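Local coordinates for protein beta-hydroxyacid dehydrogenase, 3-hydroxyisobutyrate dehydrogenase (Saccharomonospora xinjiangensis XJ-54, PDB 6GRL) that is an S-selective imine reductase linked to reductive amination, and probably uses NADP(H) as its cofactor, at residues D30-A38 and I136-G144; V148-F159 and G171-A182. All blocks are in the same frame, centred on the assembly; numbering follows the deposited sequence. Where two conformers were deposited one is given.

Contact 1: D30-A38 and I136-G144; sequences DMGSAIARA and IMGDPPDVG
Met-31 reaches from the first helix of the Rossmann-type nucleotide-binding domain into the segment 136-144, which leaves strand 130-137 and turns back past that helix. CG of Met-31 stands anti to the backbone N (chi1 -172°), and bends at chi2 and chi3 then curl the thioether so that CG, SD and CE each meet a different part of the segment. CG meets CD1 of Ile-136 at 3.8 Å, the two side chains reaching tip to tip. SD lies 3.7 Å from CG2 of Val-143, whose side chain it passes at a slant. The methyl CE, at the far end, comes within 3.5 Å of the carbonyl O of Gly-138 and also touches CD of Pro-140, a ring that the methionine chain crosses at about a right angle. Pro-140 settles on the first turn of the helix, its CB 3.5 Å from the carbonyl O of Asp-30 and its CG against the backbone of Met-31. One turn on, small residues let the loop approach: CB of Ala-34 faces both Pro-140 and CG2 of Val-143. The valine straddles the helix surface, because with CG1 anti to its backbone N (chi1 171°) that branch runs along Ala-34 O to CB of Ala-38, 4.1 Å away, while CG2 turns to the methionine sulfur. On the inner flank Ile-35 meets Ile-136 end on, CD1 to CD1, beside Cys-83 and Leu-109. Gly-32 fits the third glycine of a GxGxxG pattern, consistent with a dinucleotide-binding turn before this helix. The polar link is indirect: a water lying at the edge of the Arg-37 guanidinium, in its plane, accepts from NH2 and donates to the carbonyl O of Pro-140 at 2.8 Å.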
loop_
_atom_site.group_PDB
_atom_site.type_symbol
_atom_site.label_atom_id
_atom_site.label_comp_id
_atom_site.label_asym_id
_atom_site.label_seq_id
_atom_site.Cartn_x
_atom_site.Cartn_y
_atom_site.Cartn_z
ATOM N N ASP A 30 -9.887 -3.867 14.537
ATOM C CA ASP A 30 -10.681 -4.529 13.504
ATOM C C ASP A 30 -9.809 -5.420 12.625
ATOM O O ASP A 30 -10.136 -6.588 12.388
ATOM C CB ASP A 30 -11.423 -3.491 12.660
ATOM C CG ASP A 30 -12.579 -2.853 13.406
ATOM O OD1 ASP A 30 -12.971 -3.383 14.467
ATOM O OD2 ASP A 30 -13.105 -1.828 12.924
ATOM N N MET A 31 -8.680 -4.891 12.149
ATOM C CA MET A 31 -7.803 -5.686 11.294
ATOM C C MET A 31 -7.100 -6.781 12.089
ATOM O O MET A 31 -7.038 -7.935 11.650
ATOM C CB MET A 31 -6.786 -4.782 10.597
ATOM C CG MET A 31 -5.955 -5.492 9.537
ATOM S SD MET A 31 -6.934 -6.103 8.151
ATOM C CE MET A 31 -7.188 -4.594 7.220
ATOM N N GLY A 32 -6.561 -6.436 13.261
ATOM C CA GLY A 32 -5.859 -7.427 14.062
ATOM C C GLY A 32 -6.749 -8.582 14.482
ATOM O O GLY A 32 -6.312 -9.736 14.507
ATOM N N SER A 33 -8.008 -8.289 14.816
ATOM C CA SER A 33 -8.945 -9.353 15.162
ATOM C C SER A 33 -9.232 -10.244 13.962
ATOM O O SER A 33 -9.333 -11.469 14.101
ATOM C CB SER A 33 -10.245 -8.759 15.707
ATOM O OG SER A 33 -10.026 -8.089 16.936
ATOM N N ALA A 34 -9.369 -9.647 12.774
ATOM C CA ALA A 34 -9.613 -10.437 11.572
ATOM C C ALA A 34 -8.414 -11.313 11.233
ATOM O O ALA A 34 -8.577 -12.444 10.761
ATOM C CB ALA A 34 -9.956 -9.518 10.399
ATOM N N ILE A 35 -7.204 -10.806 11.469
ATOM C CA ILE A 35 -6.006 -11.604 11.235
ATOM C C ILE A 35 -5.928 -12.750 12.236
ATOM O O ILE A 35 -5.651 -13.899 11.869
ATOM C CB ILE A 35 -4.754 -10.710 11.290
ATOM C CG1 ILE A 35 -4.713 -9.798 10.063
ATOM C CG2 ILE A 35 -3.490 -11.552 11.390
ATOM C CD1 ILE A 35 -3.794 -8.614 10.210
ATOM N N ALA A 36 -6.174 -12.457 13.515
ATOM C CA ALA A 36 -6.168 -13.508 14.527
ATOM C C ALA A 36 -7.230 -14.560 14.233
ATOM O O ALA A 36 -6.980 -15.761 14.384
ATOM C CB ALA A 36 -6.377 -12.904 15.915
ATOM N N ARG A 37 -8.420 -14.125 13.806
ATOM C CA ARG A 37 -9.476 -15.068 13.446
ATOM C C ARG A 37 -9.030 -15.989 12.319
ATOM O O ARG A 37 -9.273 -17.201 12.363
ATOM C CB ARG A 37 -10.743 -14.316 13.039
ATOM C CG ARG A 37 -11.606 -13.849 14.195
ATOM C CD ARG A 37 -13.019 -13.532 13.722
ATOM N NE ARG A 37 -13.025 -12.549 12.641
ATOM C CZ ARG A 37 -13.052 -11.233 12.829
ATOM N NH1 ARG A 37 -13.077 -10.738 14.058
ATOM N NH2 ARG A 37 -13.053 -10.412 11.787
ATOM N N ALA A 38 -8.376 -15.431 11.297
ATOM C CA ALA A 38 -7.937 -16.243 10.168
ATOM C C ALA A 38 -6.957 -17.321 10.611
ATOM O O ALA A 38 -7.029 -18.465 10.145
ATOM C CB ALA A 38 -7.311 -15.355 9.093
ATOM N N ILE A 136 -1.308 -4.108 4.098
ATOM C CA ILE A 136 -2.544 -4.790 3.725
ATOM C C ILE A 136 -3.385 -3.878 2.844
ATOM O O ILE A 136 -3.592 -2.701 3.168
ATOM C CB ILE A 136 -3.335 -5.223 4.971
ATOM C CG1 ILE A 136 -2.500 -6.173 5.831
ATOM C CG2 ILE A 136 -4.654 -5.872 4.570
ATOM C CD1 ILE A 136 -3.084 -6.419 7.206
ATOM N N MET A 137 -3.874 -4.424 1.733
ATOM C CA MET A 137 -4.864 -3.766 0.886
ATOM C C MET A 137 -6.167 -4.545 1.015
ATOM O O MET A 137 -6.241 -5.710 0.610
ATOM C CB MET A 137 -4.400 -3.707 -0.567
ATOM C CG MET A 137 -2.930 -3.370 -0.742
ATOM S SD MET A 137 -2.648 -2.201 -2.085
ATOM C CE MET A 137 -3.471 -0.745 -1.443
ATOM N N GLY A 138 -7.184 -3.910 1.582
ATOM C CA GLY A 138 -8.476 -4.531 1.771
ATOM C C GLY A 138 -9.023 -4.275 3.156
ATOM O O GLY A 138 -8.368 -3.697 4.022
ATOM N N ASP A 139 -10.265 -4.735 3.362
ATOM C CA ASP A 139 -11.019 -4.527 4.586
ATOM C C ASP A 139 -10.944 -5.753 5.488
ATOM O O ASP A 139 -10.823 -6.883 5.002
ATOM C CB ASP A 139 -12.484 -4.215 4.265
ATOM C CG ASP A 139 -12.640 -2.946 3.455
ATOM O OD1 ASP A 139 -11.790 -2.043 3.600
ATOM O OD2 ASP A 139 -13.607 -2.854 2.669
ATOM N N PRO A 140 -11.011 -5.545 6.801
ATOM C CA PRO A 140 -10.913 -6.664 7.755
ATOM C C PRO A 140 -11.914 -7.775 7.475
ATOM O O PRO A 140 -11.551 -8.956 7.579
ATOM C CB PRO A 140 -11.175 -5.992 9.111
ATOM C CG PRO A 140 -10.689 -4.596 8.921
ATOM C CD PRO A 140 -10.978 -4.236 7.482
ATOM N N PRO A 141 -13.177 -7.473 7.129
ATOM C CA PRO A 141 -14.110 -8.577 6.834
ATOM C C PRO A 141 -13.680 -9.459 5.672
ATOM O O PRO A 141 -14.215 -10.565 5.528
ATOM C CB PRO A 141 -15.427 -7.853 6.523
ATOM C CG PRO A 141 -15.328 -6.581 7.253
ATOM C CD PRO A 141 -13.892 -6.182 7.129
ATOM N N ASP A 142 -12.732 -9.017 4.846
ATOM C CA ASP A 142 -12.290 -9.783 3.690
ATOM C C ASP A 142 -10.964 -10.496 3.921
ATOM O O ASP A 142 -10.427 -11.096 2.983
ATOM C CB ASP A 142 -12.186 -8.872 2.464
ATOM C CG ASP A 142 -13.531 -8.326 2.030
ATOM O OD1 ASP A 142 -14.558 -8.974 2.320
ATOM O OD2 ASP A 142 -13.560 -7.250 1.398
ATOM N N VAL A 143 -10.420 -10.444 5.140
ATOM C CA VAL A 143 -9.169 -11.136 5.423
ATOM C C VAL A 143 -9.370 -12.635 5.247
ATOM O O VAL A 143 -10.396 -13.200 5.648
ATOM C CB VAL A 143 -8.671 -10.792 6.837
ATOM C CG1 VAL A 143 -7.495 -11.682 7.232
ATOM C CG2 VAL A 143 -8.274 -9.329 6.911
ATOM N N GLY A 144 -8.389 -13.285 4.625
ATOM C CA GLY A 144 -8.482 -14.696 4.322
ATOM C C GLY A 144 -9.163 -15.023 3.014
ATOM O O GLY A 144 -9.382 -16.207 2.729
HETATM O O HOH W 1 -12.677 -11.243 8.772
#

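Contact 2: V148-F159 and G171-A182; sequences VSLSFSGSRSAF and GVAYHGEDAGLA
Phe-159 lays one face of its ring over CB of Tyr-174, which sits 3.6 Å from the ring centroid in a CH-pi contact. The two aromatic side chains slide past each other in opposite directions, their planes 31° apart. At the phenylalanine's edge, CE1 meets CG1 of Val-172 at 3.4 Å, and the same methyl reaches CD2 of Phe-152, so the packing here is close; Leu-166 adds to it. Cut back to an alanine, Phe-159 would probably leave a gap over Tyr-174 CB and beside Val-172 CG1, with the tyrosine ring less firmly held. Beneath these rings runs the parallel pairing of a beta-alpha-beta crossover: strands 149-154 and 171-174 are joined through helix 156-166, and their backbone bonds continue to His-175 N, which gives to Phe-152 O. Buried Ser-153 then fastens the start of the next helix. With OG held between its backbone N and carbonyl carbon (chi1 48°), it donates to Ala-179 O from above the carbonyl plane and accepts from Ala-182 N at 2.9 Å. The solvent side is looser: exposed Arg-156 crosses Tyr-174, whose CE2 lies over one guanidinium face near the rim, and its NH2 forms a salt bridge to OE2 of Glu-177 at 3.0 Å. The carboxylate's other oxygen, OE1, takes only a weak bond from Arg-156 N, 3.5 Å long.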
loop_
_atom_site.group_PDB
_atom_site.type_symbol
_atom_site.label_atom_id
_atom_site.label_comp_id
_atom_site.label_asym_id
_atom_site.label_seq_id
_atom_site.Cartn_x
_atom_site.Cartn_y
_atom_site.Cartn_z
ATOM N N VAL A 148 -8.384 -9.450 -0.303
ATOM C CA VAL A 148 -7.337 -8.813 0.486
ATOM C C VAL A 148 -5.997 -9.213 -0.113
ATOM O O VAL A 148 -5.773 -10.391 -0.411
ATOM C CB VAL A 148 -7.410 -9.208 1.974
ATOM C CG1 VAL A 148 -6.081 -8.947 2.668
ATOM C CG2 VAL A 148 -8.524 -8.442 2.664
ATOM N N SER A 149 -5.119 -8.232 -0.310
ATOM C CA SER A 149 -3.773 -8.466 -0.806
ATOM C C SER A 149 -2.765 -7.869 0.164
ATOM O O SER A 149 -3.023 -6.844 0.803
ATOM C CB SER A 149 -3.576 -7.870 -2.204
ATOM O OG SER A 149 -3.724 -6.462 -2.184
ATOM N N LEU A 150 -1.610 -8.520 0.272
ATOM C CA LEU A 150 -0.572 -8.118 1.212
ATOM C C LEU A 150 0.753 -7.986 0.479
ATOM O O LEU A 150 1.117 -8.858 -0.315
ATOM C CB LEU A 150 -0.443 -9.129 2.359
ATOM C CG LEU A 150 -1.650 -9.315 3.283
ATOM C CD1 LEU A 150 -2.554 -10.433 2.783
ATOM C CD2 LEU A 150 -1.195 -9.588 4.711
ATOM N N SER A 151 1.465 -6.895 0.745
ATOM C CA SER A 151 2.800 -6.664 0.210
ATOM C C SER A 151 3.818 -6.826 1.328
ATOM O O SER A 151 3.613 -6.328 2.437
ATOM C CB SER A 151 2.915 -5.265 -0.402
ATOM O OG SER A 151 2.044 -5.108 -1.508
ATOM N N PHE A 152 4.918 -7.520 1.039
ATOM C CA PHE A 152 5.931 -7.803 2.045
ATOM C C PHE A 152 7.312 -7.391 1.554
ATOM O O PHE A 152 7.607 -7.435 0.357
ATOM C CB PHE A 152 5.949 -9.288 2.427
ATOM C CG PHE A 152 4.764 -9.714 3.240
ATOM C CD1 PHE A 152 4.750 -9.537 4.613
ATOM C CD2 PHE A 152 3.660 -10.280 2.629
ATOM C CE1 PHE A 152 3.657 -9.924 5.363
ATOM C CE2 PHE A 152 2.565 -10.670 3.373
ATOM C CZ PHE A 152 2.563 -10.491 4.741
ATOM N N SER A 153 8.153 -6.990 2.504
ATOM C CA SER A 153 9.551 -6.696 2.229
ATOM C C SER A 153 10.376 -7.087 3.447
ATOM O O SER A 153 9.869 -7.166 4.569
ATOM C CB SER A 153 9.761 -5.220 1.870
ATOM O OG SER A 153 9.111 -4.362 2.790
ATOM N N GLY A 154 11.658 -7.341 3.208
ATOM C CA GLY A 154 12.570 -7.807 4.226
ATOM C C GLY A 154 13.371 -8.980 3.709
ATOM O O GLY A 154 13.482 -9.193 2.497
ATOM N N SER A 155 13.920 -9.753 4.645
ATOM C CA SER A 155 14.759 -10.888 4.281
ATOM C C SER A 155 13.995 -11.865 3.397
ATOM O O SER A 155 12.888 -12.295 3.734
ATOM C CB SER A 155 15.260 -11.597 5.539
ATOM O OG SER A 155 15.710 -12.907 5.234
ATOM N N ARG A 156 14.597 -12.215 2.258
ATOM C CA ARG A 156 13.954 -13.135 1.326
ATOM C C ARG A 156 13.828 -14.532 1.921
ATOM O O ARG A 156 12.838 -15.230 1.673
ATOM C CB ARG A 156 14.733 -13.182 0.012
ATOM C CG ARG A 156 13.912 -13.643 -1.180
ATOM C CD ARG A 156 14.747 -13.673 -2.449
ATOM N NE ARG A 156 14.382 -12.599 -3.367
ATOM C CZ ARG A 156 15.062 -11.465 -3.498
ATOM N NH1 ARG A 156 14.656 -10.542 -4.359
ATOM N NH2 ARG A 156 16.149 -11.253 -2.768
ATOM N N SER A 157 14.822 -14.958 2.704
ATOM C CA SER A 157 14.763 -16.283 3.313
ATOM C C SER A 157 13.606 -16.386 4.299
ATOM O O SER A 157 12.937 -17.424 4.377
ATOM C CB SER A 157 16.089 -16.602 4.005
ATOM O OG SER A 157 16.308 -15.742 5.110
ATOM N N ALA A 158 13.350 -15.318 5.058
ATOM C CA ALA A 158 12.234 -15.332 5.998
ATOM C C ALA A 158 10.897 -15.340 5.268
ATOM O O ALA A 158 9.942 -15.985 5.717
ATOM C CB ALA A 158 12.325 -14.133 6.940
ATOM N N PHE A 159 10.807 -14.630 4.142
ATOM C CA PHE A 159 9.568 -14.632 3.372
ATOM C C PHE A 159 9.310 -16.002 2.757
ATOM O O PHE A 159 8.187 -16.517 2.816
ATOM C CB PHE A 159 9.618 -13.559 2.285
ATOM C CG PHE A 159 8.430 -13.580 1.369
ATOM C CD1 PHE A 159 7.254 -12.947 1.730
ATOM C CD2 PHE A 159 8.484 -14.246 0.154
ATOM C CE1 PHE A 159 6.157 -12.968 0.893
ATOM C CE2 PHE A 159 7.389 -14.274 -0.685
ATOM C CZ PHE A 159 6.224 -13.633 -0.316
ATOM N N GLY A 171 -3.949 -12.677 -0.792
ATOM C CA GLY A 171 -2.887 -12.659 -1.784
ATOM C C GLY A 171 -1.647 -11.968 -1.239
ATOM O O GLY A 171 -1.729 -10.961 -0.537
ATOM N N VAL A 172 -0.480 -12.504 -1.600
ATOM C CA VAL A 172 0.793 -12.084 -1.023
ATOM C C VAL A 172 1.811 -11.865 -2.137
ATOM O O VAL A 172 1.882 -12.650 -3.089
ATOM C CB VAL A 172 1.305 -13.127 -0.004
ATOM C CG1 VAL A 172 2.762 -12.891 0.333
ATOM C CG2 VAL A 172 0.455 -13.099 1.257
ATOM N N ALA A 173 2.605 -10.797 -2.014
ATOM C CA ALA A 173 3.639 -10.466 -2.983
ATOM C C ALA A 173 4.862 -9.958 -2.235
ATOM O O ALA A 173 4.734 -9.241 -1.238
ATOM C CB ALA A 173 3.158 -9.415 -3.991
ATOM N N TYR A 174 6.042 -10.341 -2.712
ATOM C CA TYR A 174 7.310 -9.943 -2.115
ATOM C C TYR A 174 7.968 -8.874 -2.976
ATOM O O TYR A 174 8.005 -8.988 -4.205
ATOM C CB TYR A 174 8.240 -11.150 -1.968
ATOM C CG TYR A 174 9.582 -10.844 -1.342
ATOM C CD1 TYR A 174 9.696 -10.587 0.018
ATOM C CD2 TYR A 174 10.739 -10.831 -2.111
ATOM C CE1 TYR A 174 10.924 -10.313 0.594
ATOM C CE2 TYR A 174 11.970 -10.559 -1.544
ATOM C CZ TYR A 174 12.058 -10.302 -0.192
ATOM O OH TYR A 174 13.283 -10.032 0.373
ATOM N N HIS A 175 8.495 -7.833 -2.325
ATOM C CA HIS A 175 8.989 -6.667 -3.044
ATOM C C HIS A 175 10.497 -6.469 -2.976
ATOM O O HIS A 175 11.033 -5.711 -3.791
ATOM C CB HIS A 175 8.295 -5.397 -2.532
ATOM C CG HIS A 175 6.945 -5.168 -3.140
ATOM N ND1 HIS A 175 5.783 -5.650 -2.576
ATOM C CD2 HIS A 175 6.574 -4.525 -4.272
ATOM C CE1 HIS A 175 4.754 -5.305 -3.328
ATOM N NE2 HIS A 175 5.207 -4.622 -4.365
ATOM N N GLY A 176 11.191 -7.110 -2.052
ATOM C CA GLY A 176 12.639 -7.030 -2.035
ATOM C C GLY A 176 13.186 -7.081 -0.623
ATOM O O GLY A 176 12.449 -7.148 0.358
ATOM N N GLU A 177 14.520 -7.035 -0.550
ATOM C CA GLU A 177 15.216 -7.168 0.726
ATOM C C GLU A 177 15.093 -5.913 1.578
ATOM O O GLU A 177 15.041 -6.007 2.811
ATOM C CB GLU A 177 16.689 -7.495 0.487
ATOM C CG GLU A 177 16.927 -8.765 -0.311
ATOM C CD GLU A 177 17.063 -9.988 0.572
ATOM O OE1 GLU A 177 17.082 -9.828 1.810
ATOM O OE2 GLU A 177 17.158 -11.108 0.028
ATOM N N ASP A 178 15.068 -4.740 0.950
ATOM C CA ASP A 178 14.888 -3.489 1.676
ATOM C C ASP A 178 13.589 -3.536 2.469
ATOM O O ASP A 178 12.501 -3.606 1.889
ATOM C CB ASP A 178 14.889 -2.318 0.690
ATOM C CG ASP A 178 14.742 -0.961 1.367
ATOM O OD1 ASP A 178 14.661 -0.890 2.611
ATOM O OD2 ASP A 178 14.707 0.052 0.635
ATOM N N ALA A 179 13.709 -3.499 3.797
ATOM C CA ALA A 179 12.547 -3.668 4.661
ATOM C C ALA A 179 11.486 -2.597 4.442
ATOM O O ALA A 179 10.317 -2.832 4.761
ATOM C CB ALA A 179 12.977 -3.674 6.129
ATOM N N GLY A 180 11.858 -1.442 3.901
ATOM C CA GLY A 180 10.904 -0.378 3.669
ATOM C C GLY A 180 10.148 -0.433 2.361
ATOM O O GLY A 180 9.320 0.447 2.108
ATOM N N LEU A 181 10.386 -1.447 1.524
ATOM C CA LEU A 181 9.802 -1.450 0.184
ATOM C C LEU A 181 8.292 -1.649 0.209
ATOM O O LEU A 181 7.586 -1.092 -0.642
ATOM C CB LEU A 181 10.461 -2.528 -0.676
ATOM C CG LEU A 181 11.854 -2.180 -1.199
ATOM C CD1 LEU A 181 12.467 -3.359 -1.939
ATOM C CD2 LEU A 181 11.804 -0.948 -2.087
ATOM N N ALA A 182 7.775 -2.442 1.151
ATOM C CA ALA A 182 6.328 -2.612 1.246
ATOM C C ALA A 182 5.652 -1.300 1.621
ATOM O O ALA A 182 4.570 -0.980 1.113
ATOM C CB ALA A 182 5.986 -3.705 2.259
#

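Contact 1 closes before contact 2 opens, and their centres lie 18 Å apart in the nucleotide-binding domain. Both reach the same mixed sheet. Contact 1 sets helix 30-41, which follows strand 23-26, against the end of strand 130-137; contact 2 pairs the next two strands, 149-154 and 171-174, the latter outermost in the chain. Strands 130-137 and 149-154 are antiparallel neighbours, so the contacts meet: Met-137 N probably bonds to Ser-149 O at 2.7 Å, and Val-148 CG2 packs under the loop at Asp-142 O. Contact 1 lies by the helix that probably adjoins the cofactor site, while contact 2 forms the sheet edge from which the chain enters helix 181-209, leading to the C-terminal helices.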